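Local coordinates for protein acyl-CoA dehydrogenase (Geobacillus kaustophilus, PDB 2PG0) that probably catalyses the FAD-dependent introduction of an alpha-beta double bond into activated fatty acyl chains, as a flavoprotein of the acyl-CoA dehydrogenase family, at residues A[134-139]-A[369-374]; A[125-130]-A[239-244]; A[248-253]-A[320-325]. All blocks are in the same frame, centred on the assembly; numbering follows the deposited sequence.

Overall arrangement
Contact 3 (248-253 with 320-325) and contact 2 (125-130 with 239-244) are buried, whereas contact 1 (134-139 with 369-374) is only partly so and has a second subunit beside it. Contacts 2 and 3 draw on the same long helix, 237-273; contact 1 joins the loop after strand 125-128 to the start of helix 372-382. FAD lies against contacts 1 and 2: the first holds the diphosphate and adenosine ribose mainly through side chains, with a water reaching the ribityl chain, the second reads the flavin ring mostly with backbone groups. Contact 3 is close helix packing of small and branched apolar residues, tied to contact 1 by R249, whose NE hydrogen-bonds the carbonyl of A369.

Contact 1 of 3, residues A[134-139]-A[369-374]; sequences AGSDLA and AGTNEM. With FAD (flavin-adenine dinucleotide), chain C.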
# COMPACT_ATOMS: atom_id res chain seq x y z
N ALA A 134 21.68 -16.41 -16.45
CA ALA A 134 20.96 -15.29 -17.06
C ALA A 134 19.50 -15.62 -17.36
O ALA A 134 19.19 -16.64 -17.99
CB ALA A 134 21.68 -14.82 -18.33
N GLY A 135 18.61 -14.75 -16.89
CA GLY A 135 17.19 -14.83 -17.19
C GLY A 135 16.74 -13.49 -17.72
O GLY A 135 16.50 -13.33 -18.92
N SER A 136 16.62 -12.51 -16.81
CA SER A 136 16.27 -11.14 -17.20
C SER A 136 17.26 -10.58 -18.23
O SER A 136 16.86 -9.93 -19.20
CB SER A 136 16.23 -10.21 -15.98
OG SER A 136 15.37 -10.71 -14.97
N ASP A 137 18.54 -10.86 -18.00
CA ASP A 137 19.63 -10.38 -18.86
C ASP A 137 19.88 -11.39 -19.99
O ASP A 137 20.94 -12.01 -20.07
CB ASP A 137 20.89 -10.16 -18.01
CG ASP A 137 22.02 -9.48 -18.77
OD1 ASP A 137 21.80 -9.01 -19.92
OD2 ASP A 137 23.13 -9.42 -18.20
N LEU A 138 18.89 -11.52 -20.86
CA LEU A 138 18.89 -12.53 -21.92
C LEU A 138 20.04 -12.39 -22.92
O LEU A 138 20.51 -13.38 -23.47
CB LEU A 138 17.53 -12.52 -22.64
CG LEU A 138 17.10 -13.80 -23.38
CD1 LEU A 138 17.09 -15.00 -22.43
CD2 LEU A 138 15.73 -13.59 -24.00
N ALA A 139 20.49 -11.16 -23.16
CA ALA A 139 21.59 -10.94 -24.09
C ALA A 139 22.88 -11.62 -23.60
O ALA A 139 23.80 -11.84 -24.39
CB ALA A 139 21.81 -9.44 -24.33
N ALA A 369 7.91 -14.87 -18.02
CA ALA A 369 7.63 -14.01 -19.18
C ALA A 369 8.27 -12.62 -19.03
O ALA A 369 7.87 -11.66 -19.70
CB ALA A 369 6.12 -13.91 -19.47
N GLY A 370 9.28 -12.53 -18.17
CA GLY A 370 9.92 -11.26 -17.84
C GLY A 370 9.43 -10.83 -16.47
O GLY A 370 8.22 -10.75 -16.25
N THR A 371 10.35 -10.56 -15.55
CA THR A 371 9.96 -10.12 -14.21
C THR A 371 9.21 -8.79 -14.28
O THR A 371 9.34 -8.04 -15.25
CB THR A 371 11.16 -9.91 -13.28
OG1 THR A 371 11.96 -8.84 -13.79
CG2 THR A 371 11.99 -11.17 -13.15
N ASN A 372 8.45 -8.50 -13.24
CA ASN A 372 7.70 -7.24 -13.19
C ASN A 372 8.64 -6.03 -13.15
O ASN A 372 8.28 -4.94 -13.63
CB ASN A 372 6.67 -7.27 -12.05
CG ASN A 372 5.48 -8.18 -12.36
OD1 ASN A 372 5.40 -8.75 -13.46
ND2 ASN A 372 4.55 -8.29 -11.42
N GLU A 373 9.85 -6.24 -12.63
CA GLU A 373 10.90 -5.21 -12.67
C GLU A 373 11.30 -4.94 -14.12
O GLU A 373 11.52 -3.78 -14.50
CB GLU A 373 12.12 -5.62 -11.85
CG GLU A 373 11.89 -5.68 -10.34
CD GLU A 373 11.07 -6.89 -9.87
OE1 GLU A 373 11.08 -7.96 -10.54
OE2 GLU A 373 10.41 -6.76 -8.82
N MET A 374 11.40 -6.00 -14.93
CA MET A 374 11.67 -5.81 -16.36
C MET A 374 10.51 -5.10 -17.08
O MET A 374 10.73 -4.30 -17.98
CB MET A 374 12.04 -7.13 -17.05
CG MET A 374 13.38 -7.73 -16.61
SD MET A 374 14.83 -6.67 -16.90
CE MET A 374 14.99 -5.80 -15.34
PA FAD C . 17.18 -12.81 -12.39
O1A FAD C . 18.48 -13.34 -11.85
O2A FAD C . 17.27 -12.32 -13.81
O5B FAD C . 16.64 -11.63 -11.42
C5B FAD C . 16.51 -11.85 -10.03
C4B FAD C . 15.80 -10.64 -9.42
O4B FAD C . 16.57 -9.48 -9.68
C3B FAD C . 14.43 -10.43 -10.06
O3B FAD C . 13.50 -9.97 -9.11
C2B FAD C . 14.68 -9.32 -11.06
O2B FAD C . 13.52 -8.58 -11.37
C1B FAD C . 15.75 -8.51 -10.32
N9A FAD C . 16.49 -7.66 -11.27
C8A FAD C . 17.35 -8.07 -12.27
N7A FAD C . 17.80 -6.98 -12.92
C5A FAD C . 17.24 -5.88 -12.36
C6A FAD C . 17.35 -4.52 -12.64
N6A FAD C . 18.04 -4.11 -13.71
N1A FAD C . 16.63 -3.62 -11.88
C2A FAD C . 15.81 -4.05 -10.85
N3A FAD C . 15.72 -5.40 -10.56
C4A FAD C . 16.41 -6.30 -11.32
N1 FAD C . 12.31 -19.48 -19.08
C2 FAD C . 12.30 -19.90 -20.40
O2 FAD C . 13.15 -19.47 -21.18
N3 FAD C . 11.34 -20.80 -20.83
C4 FAD C . 10.40 -21.29 -19.95
O4 FAD C . 9.56 -22.10 -20.34
C4X FAD C . 10.40 -20.86 -18.62
N5 FAD C . 9.46 -21.34 -17.72
C5X FAD C . 9.48 -20.95 -16.40
C6 FAD C . 8.54 -21.47 -15.52
C7 FAD C . 8.55 -21.07 -14.18
C7M FAD C . 7.50 -21.65 -13.28
C8 FAD C . 9.51 -20.15 -13.73
C8M FAD C . 9.57 -19.68 -12.30
C9 FAD C . 10.45 -19.64 -14.61
C9A FAD C . 10.45 -20.03 -15.95
N10 FAD C . 11.38 -19.52 -16.86
C10 FAD C . 11.37 -19.95 -18.18
C1' FAD C . 12.39 -18.46 -16.45
C2' FAD C . 11.83 -17.07 -16.10
O2' FAD C . 11.45 -16.32 -17.23
C3' FAD C . 12.92 -16.34 -15.32
O3' FAD C . 12.92 -16.88 -14.02
C4' FAD C . 12.75 -14.81 -15.27
O4' FAD C . 12.93 -14.21 -16.53
C5' FAD C . 13.71 -14.17 -14.27
O5' FAD C . 15.04 -14.59 -14.50
P FAD C . 15.90 -15.17 -13.28
O1P FAD C . 15.13 -16.26 -12.58
O2P FAD C . 17.24 -15.64 -13.77
O3P FAD C . 16.04 -13.94 -12.23
O HOH W 1 13.01 -11.37 -16.44
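Backbones of 134-139 and 369-374 come nearest at S136 and G370, whose CA atoms are 6.4 Å apart, and the cofactor threads between the two segments. G370 adopts backbone angles at which a CB would jam against the carbonyl O of A369; at G135 a CB would run into FAD O5'. T371 sits at the N-cap of helix 372-382, its OG1 accepting from M374 N.

S136 meets the second segment by van der Waals contact: its CB lies 3.8 Å from M374 CG, and its hydroxyl OG 3.9 Å from the methyl CG2 of T371. Its polar work is on the diphosphate, where O2A of FAD is gripped twice, by S136 N at 3.1 Å and by S136 OG at 2.7 Å. Chi1 of -54° sets OG beside its own backbone N, which lets both donors reach one oxygen. A water completes the bridge, donating to S136 OG, accepting from T371 N, and bonded also to FAD O4'. On the adenosine side, T371 OG1 donates to the ribose hydroxyl O2B at 2.9 Å, while O2B in turn donates to E373 OE1 at 2.7 Å; the bend at chi2 (74°) in E373 carries the carboxylate back to the sugar. M374, bent at chi2 and chi3, brings CE to 3.7 Å from FAD C5A, so its side chain spans from S136 to the adenine. This is the FAD site of the acyl-CoA dehydrogenase fold, with the diphosphate and ribose held between two family domains.

A second subunit adds to the site: its R290 forms a salt bridge with E373, and its F277 packs on S136 and M374. Within the chain, A369 packs against E248 and V252 of helix 237-273, and N372, leading helix 372-382, bonds K326 of helix 319-343.

Contact 2 of 3, residues A[125-130]-A[239-244]; sequences TAIAMT and YYLMEK. With FAD (flavin-adenine dinucleotide), chain C.
Apolar contact joins the two segments at a single methyl: CD2 of L241 lies 4.1 Å from the sulfur SD of M129 and 4.2 Å from I127 CD1. With CG1 anti to the backbone N (chi1 -174°), I127 brings its CD1 up to the L241 methyl; M129 bends at chi3, and each lies alongside L241, running the opposite way to it.

Hydrogen bonding serves the flavin instead, and uses mainly the backbone. I127 O accepts from FAD N3 at 2.9 Å. The carbonyl O2 is gripped by two amides, M129 N at 2.9 Å and T130 N at 3.0 Å, the latter nearly straight at 171°. T130 OG1 adds a bond to FAD N1 at 2.8 Å. Donors gathered at N1 and O2 would probably stabilise negative charge there in the reduced flavin. An alanine in place of M129 would keep its amide bond to O2 but is likely to open a gap beside L241 CD2, leaving that methyl with less cover.

Around this site, L138 packs on both M129 and L241, and Y101 of helix 89-105 on I127 and L241. Strand 125-128 pairs in parallel with strand 169-175, and helix 237-273 lies across from its I127 side.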
# COMPACT_ATOMS: atom_id res chain seq x y z
N THR A 125 5.59 -28.73 -27.72
CA THR A 125 6.67 -27.76 -27.86
C THR A 125 7.05 -27.07 -26.56
O THR A 125 6.27 -27.01 -25.60
CB THR A 125 6.32 -26.67 -28.92
OG1 THR A 125 5.14 -25.97 -28.52
CG2 THR A 125 6.10 -27.30 -30.30
N ALA A 126 8.27 -26.53 -26.55
CA ALA A 126 8.79 -25.74 -25.44
C ALA A 126 9.73 -24.68 -26.00
O ALA A 126 10.20 -24.78 -27.13
CB ALA A 126 9.52 -26.62 -24.45
N ILE A 127 9.99 -23.65 -25.20
CA ILE A 127 10.95 -22.63 -25.58
C ILE A 127 11.98 -22.45 -24.46
O ILE A 127 11.62 -22.38 -23.28
CB ILE A 127 10.25 -21.30 -25.99
CG1 ILE A 127 11.28 -20.30 -26.54
CG2 ILE A 127 9.37 -20.74 -24.85
CD1 ILE A 127 10.69 -19.27 -27.48
N ALA A 128 13.26 -22.43 -24.85
CA ALA A 128 14.36 -22.41 -23.88
C ALA A 128 15.28 -21.22 -24.09
O ALA A 128 16.12 -21.21 -25.00
CB ALA A 128 15.14 -23.73 -23.90
N MET A 129 15.08 -20.21 -23.24
CA MET A 129 15.84 -18.96 -23.27
C MET A 129 16.73 -18.95 -22.01
O MET A 129 17.96 -18.90 -22.10
CB MET A 129 14.90 -17.74 -23.21
CG MET A 129 13.94 -17.51 -24.40
SD MET A 129 12.74 -16.16 -24.11
CE MET A 129 11.24 -17.10 -23.85
N THR A 130 16.08 -19.04 -20.86
CA THR A 130 16.71 -18.86 -19.54
C THR A 130 17.81 -19.88 -19.22
O THR A 130 17.68 -21.07 -19.48
CB THR A 130 15.62 -18.89 -18.44
OG1 THR A 130 14.59 -17.96 -18.79
CG2 THR A 130 16.19 -18.51 -17.07
N TYR A 239 15.80 -10.64 -32.17
CA TYR A 239 14.70 -9.90 -32.79
C TYR A 239 13.40 -10.69 -32.83
O TYR A 239 12.34 -10.13 -32.57
CB TYR A 239 15.08 -9.41 -34.20
CG TYR A 239 16.31 -8.53 -34.19
CD1 TYR A 239 16.25 -7.22 -33.69
CD2 TYR A 239 17.54 -9.00 -34.65
CE1 TYR A 239 17.38 -6.40 -33.66
CE2 TYR A 239 18.68 -8.18 -34.63
CZ TYR A 239 18.58 -6.89 -34.14
OH TYR A 239 19.70 -6.08 -34.11
N TYR A 240 13.49 -11.98 -33.14
CA TYR A 240 12.32 -12.86 -33.11
C TYR A 240 11.72 -12.92 -31.71
O TYR A 240 10.51 -12.83 -31.54
CB TYR A 240 12.66 -14.27 -33.60
CG TYR A 240 13.32 -14.33 -34.96
CD1 TYR A 240 12.89 -13.51 -36.01
CD2 TYR A 240 14.37 -15.21 -35.21
CE1 TYR A 240 13.49 -13.57 -37.26
CE2 TYR A 240 14.98 -15.27 -36.45
CZ TYR A 240 14.54 -14.45 -37.47
OH TYR A 240 15.14 -14.52 -38.71
N LEU A 241 12.59 -13.09 -30.72
CA LEU A 241 12.18 -13.14 -29.31
C LEU A 241 11.47 -11.87 -28.86
O LEU A 241 10.38 -11.94 -28.29
CB LEU A 241 13.38 -13.44 -28.40
CG LEU A 241 14.08 -14.80 -28.58
CD1 LEU A 241 15.38 -14.83 -27.78
CD2 LEU A 241 13.18 -15.98 -28.19
N MET A 242 12.07 -10.71 -29.14
CA MET A 242 11.50 -9.44 -28.69
C MET A 242 10.11 -9.23 -29.30
O MET A 242 9.19 -8.77 -28.62
CB MET A 242 12.44 -8.26 -29.00
CG MET A 242 13.75 -8.20 -28.17
SD MET A 242 13.58 -8.25 -26.35
CE MET A 242 14.12 -9.92 -25.99
N GLU A 243 9.98 -9.62 -30.56
CA GLU A 243 8.71 -9.54 -31.30
C GLU A 243 7.61 -10.41 -30.68
O GLU A 243 6.50 -9.94 -30.42
CB GLU A 243 8.97 -9.94 -32.77
CG GLU A 243 7.77 -9.86 -33.72
CD GLU A 243 8.10 -10.35 -35.13
OE1 GLU A 243 9.30 -10.35 -35.51
OE2 GLU A 243 7.17 -10.75 -35.87
N LYS A 244 7.92 -11.68 -30.42
CA LYS A 244 6.92 -12.63 -29.91
C LYS A 244 6.58 -12.45 -28.42
O LYS A 244 5.53 -12.90 -27.96
CB LYS A 244 7.38 -14.07 -30.16
CG LYS A 244 7.45 -14.45 -31.64
CD LYS A 244 6.08 -14.39 -32.29
CE LYS A 244 6.08 -15.02 -33.66
NZ LYS A 244 4.80 -14.73 -34.35
PA FAD C . 17.18 -12.81 -12.39
O1A FAD C . 18.48 -13.34 -11.85
O2A FAD C . 17.27 -12.32 -13.81
O5B FAD C . 16.64 -11.63 -11.42
C5B FAD C . 16.51 -11.85 -10.03
C4B FAD C . 15.80 -10.64 -9.42
O4B FAD C . 16.57 -9.48 -9.68
C3B FAD C . 14.43 -10.43 -10.06
O3B FAD C . 13.50 -9.97 -9.11
C2B FAD C . 14.68 -9.32 -11.06
O2B FAD C . 13.52 -8.58 -11.37
C1B FAD C . 15.75 -8.51 -10.32
N9A FAD C . 16.49 -7.66 -11.27
C8A FAD C . 17.35 -8.07 -12.27
N7A FAD C . 17.80 -6.98 -12.92
C5A FAD C . 17.24 -5.88 -12.36
C6A FAD C . 17.35 -4.52 -12.64
N6A FAD C . 18.04 -4.11 -13.71
N1A FAD C . 16.63 -3.62 -11.88
C2A FAD C . 15.81 -4.05 -10.85
N3A FAD C . 15.72 -5.40 -10.56
C4A FAD C . 16.41 -6.30 -11.32
N1 FAD C . 12.31 -19.48 -19.08
C2 FAD C . 12.30 -19.90 -20.40
O2 FAD C . 13.15 -19.47 -21.18
N3 FAD C . 11.34 -20.80 -20.83
C4 FAD C . 10.40 -21.29 -19.95
O4 FAD C . 9.56 -22.10 -20.34
C4X FAD C . 10.40 -20.86 -18.62
N5 FAD C . 9.46 -21.34 -17.72
C5X FAD C . 9.48 -20.95 -16.40
C6 FAD C . 8.54 -21.47 -15.52
C7 FAD C . 8.55 -21.07 -14.18
C7M FAD C . 7.50 -21.65 -13.28
C8 FAD C . 9.51 -20.15 -13.73
C8M FAD C . 9.57 -19.68 -12.30
C9 FAD C . 10.45 -19.64 -14.61
C9A FAD C . 10.45 -20.03 -15.95
N10 FAD C . 11.38 -19.52 -16.86
C10 FAD C . 11.37 -19.95 -18.18
C1' FAD C . 12.39 -18.46 -16.45
C2' FAD C . 11.83 -17.07 -16.10
O2' FAD C . 11.45 -16.32 -17.23
C3' FAD C . 12.92 -16.34 -15.32
O3' FAD C . 12.92 -16.88 -14.02
C4' FAD C . 12.75 -14.81 -15.27
O4' FAD C . 12.93 -14.21 -16.53
C5' FAD C . 13.71 -14.17 -14.27
O5' FAD C . 15.04 -14.59 -14.50
P FAD C . 15.90 -15.17 -13.28
O1P FAD C . 15.13 -16.26 -12.58
O2P FAD C . 17.24 -15.64 -13.77
O3P FAD C . 16.04 -13.94 -12.23

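Contact 3 of 3, residues A[248-253]-A[320-325]; sequences ERLVVA and TEVSMA
Helices 237-273 and 319-343 pack here in the helical bundle of the C-terminal acyl-CoA dehydrogenase domain, the axes of 248-253 and 320-325 coming within 8.7 Å at a crossing angle of 33°, both helices running in roughly the same direction. V322 makes the closest approach. Its CG2, anti to the backbone N, lies against the backbone of the first helix, 3.3 Å from L250 N and 3.8 Å from R249 C, and touches L250 CB at 3.7 Å. Such close approach makes the valine methyl a tight fit over the R249-L250 peptide. One turn on, the helices meet through two alanines, A253 CB and A325 CB at 4.1 Å, their CA atoms 5.9 Å apart.

L250 also packs on V308 and H312 of helix 285-313, and F304 of the same helix lies against A325. On another flank R249 runs extended from CG to NE past M375 and I378 of helix 372-382, and its NE hydrogen-bonds the carbonyl of A369 in the FAD-binding segment. A water-mediated polar link finishes the interface: a water accepts from R249 NH1 and donates to S323 OG, at 2.6 Å from each of these two atoms.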
# COMPACT_ATOMS: atom_id res chain seq x y z
N GLU A 248 3.37 -13.32 -25.67
CA GLU A 248 3.72 -14.08 -24.45
C GLU A 248 3.25 -13.36 -23.17
O GLU A 248 2.58 -13.96 -22.32
CB GLU A 248 5.23 -14.37 -24.38
CG GLU A 248 5.64 -15.21 -23.16
CD GLU A 248 7.10 -15.68 -23.17
OE1 GLU A 248 7.68 -15.87 -24.27
OE2 GLU A 248 7.67 -15.88 -22.08
N ARG A 249 3.60 -12.09 -23.05
CA ARG A 249 3.20 -11.28 -21.90
C ARG A 249 1.68 -11.12 -21.80
O ARG A 249 1.12 -11.11 -20.70
CB ARG A 249 3.93 -9.94 -21.90
CG ARG A 249 5.40 -10.12 -21.54
CD ARG A 249 6.32 -9.04 -22.07
NE ARG A 249 7.71 -9.41 -21.80
CZ ARG A 249 8.78 -8.82 -22.33
NH1 ARG A 249 8.64 -7.81 -23.18
NH2 ARG A 249 10.00 -9.25 -22.01
N LEU A 250 1.02 -11.02 -22.96
CA LEU A 250 -0.44 -10.93 -22.99
C LEU A 250 -1.09 -12.21 -22.46
O LEU A 250 -2.08 -12.15 -21.73
CB LEU A 250 -0.95 -10.62 -24.41
CG LEU A 250 -2.46 -10.38 -24.60
CD1 LEU A 250 -3.01 -9.34 -23.60
CD2 LEU A 250 -2.78 -9.98 -26.03
N VAL A 251 -0.52 -13.36 -22.82
CA VAL A 251 -1.03 -14.65 -22.36
C VAL A 251 -0.92 -14.77 -20.84
O VAL A 251 -1.87 -15.18 -20.17
CB VAL A 251 -0.31 -15.82 -23.10
CG1 VAL A 251 -0.59 -17.16 -22.43
CG2 VAL A 251 -0.74 -15.85 -24.57
N VAL A 252 0.23 -14.37 -20.30
CA VAL A 252 0.41 -14.34 -18.84
C VAL A 252 -0.60 -13.40 -18.16
O VAL A 252 -1.19 -13.77 -17.15
CB VAL A 252 1.86 -13.98 -18.46
CG1 VAL A 252 1.99 -13.69 -16.97
CG2 VAL A 252 2.79 -15.12 -18.88
N ALA A 253 -0.81 -12.22 -18.74
CA ALA A 253 -1.78 -11.26 -18.20
C ALA A 253 -3.19 -11.86 -18.19
O ALA A 253 -3.92 -11.72 -17.20
CB ALA A 253 -1.76 -9.96 -18.99
N THR A 320 4.10 -1.21 -24.74
CA THR A 320 3.88 -0.53 -23.45
C THR A 320 2.68 -1.11 -22.70
O THR A 320 2.78 -1.46 -21.53
CB THR A 320 3.66 0.98 -23.65
OG1 THR A 320 4.81 1.53 -24.30
CG2 THR A 320 3.46 1.68 -22.31
N GLU A 321 1.56 -1.22 -23.40
CA GLU A 321 0.31 -1.60 -22.77
C GLU A 321 0.31 -3.05 -22.27
O GLU A 321 -0.27 -3.35 -21.23
CB GLU A 321 -0.87 -1.32 -23.71
CG GLU A 321 -1.10 0.17 -24.01
CD GLU A 321 -0.19 0.75 -25.10
OE1 GLU A 321 0.67 0.04 -25.67
OE2 GLU A 321 -0.34 1.97 -25.38
N VAL A 322 0.95 -3.94 -23.02
CA VAL A 322 1.03 -5.34 -22.60
C VAL A 322 1.97 -5.50 -21.39
O VAL A 322 1.72 -6.34 -20.53
CB VAL A 322 1.42 -6.29 -23.78
CG1 VAL A 322 2.91 -6.20 -24.14
CG2 VAL A 322 1.06 -7.72 -23.44
N SER A 323 3.02 -4.68 -21.33
CA SER A 323 3.93 -4.67 -20.18
C SER A 323 3.22 -4.16 -18.93
O SER A 323 3.40 -4.72 -17.83
CB SER A 323 5.18 -3.85 -20.49
OG SER A 323 5.88 -4.42 -21.59
N MET A 324 2.42 -3.11 -19.10
CA MET A 324 1.51 -2.60 -18.06
C MET A 324 0.56 -3.69 -17.57
O MET A 324 0.46 -3.95 -16.36
CB MET A 324 0.69 -1.42 -18.62
CG MET A 324 1.46 -0.11 -18.75
SD MET A 324 0.48 1.24 -19.46
CE MET A 324 1.64 2.60 -19.22
N ALA A 325 -0.14 -4.32 -18.51
CA ALA A 325 -1.08 -5.38 -18.20
C ALA A 325 -0.40 -6.51 -17.42
O ALA A 325 -0.89 -6.92 -16.36
CB ALA A 325 -1.73 -5.91 -19.49
O HOH W 2 6.81 -6.02 -23.46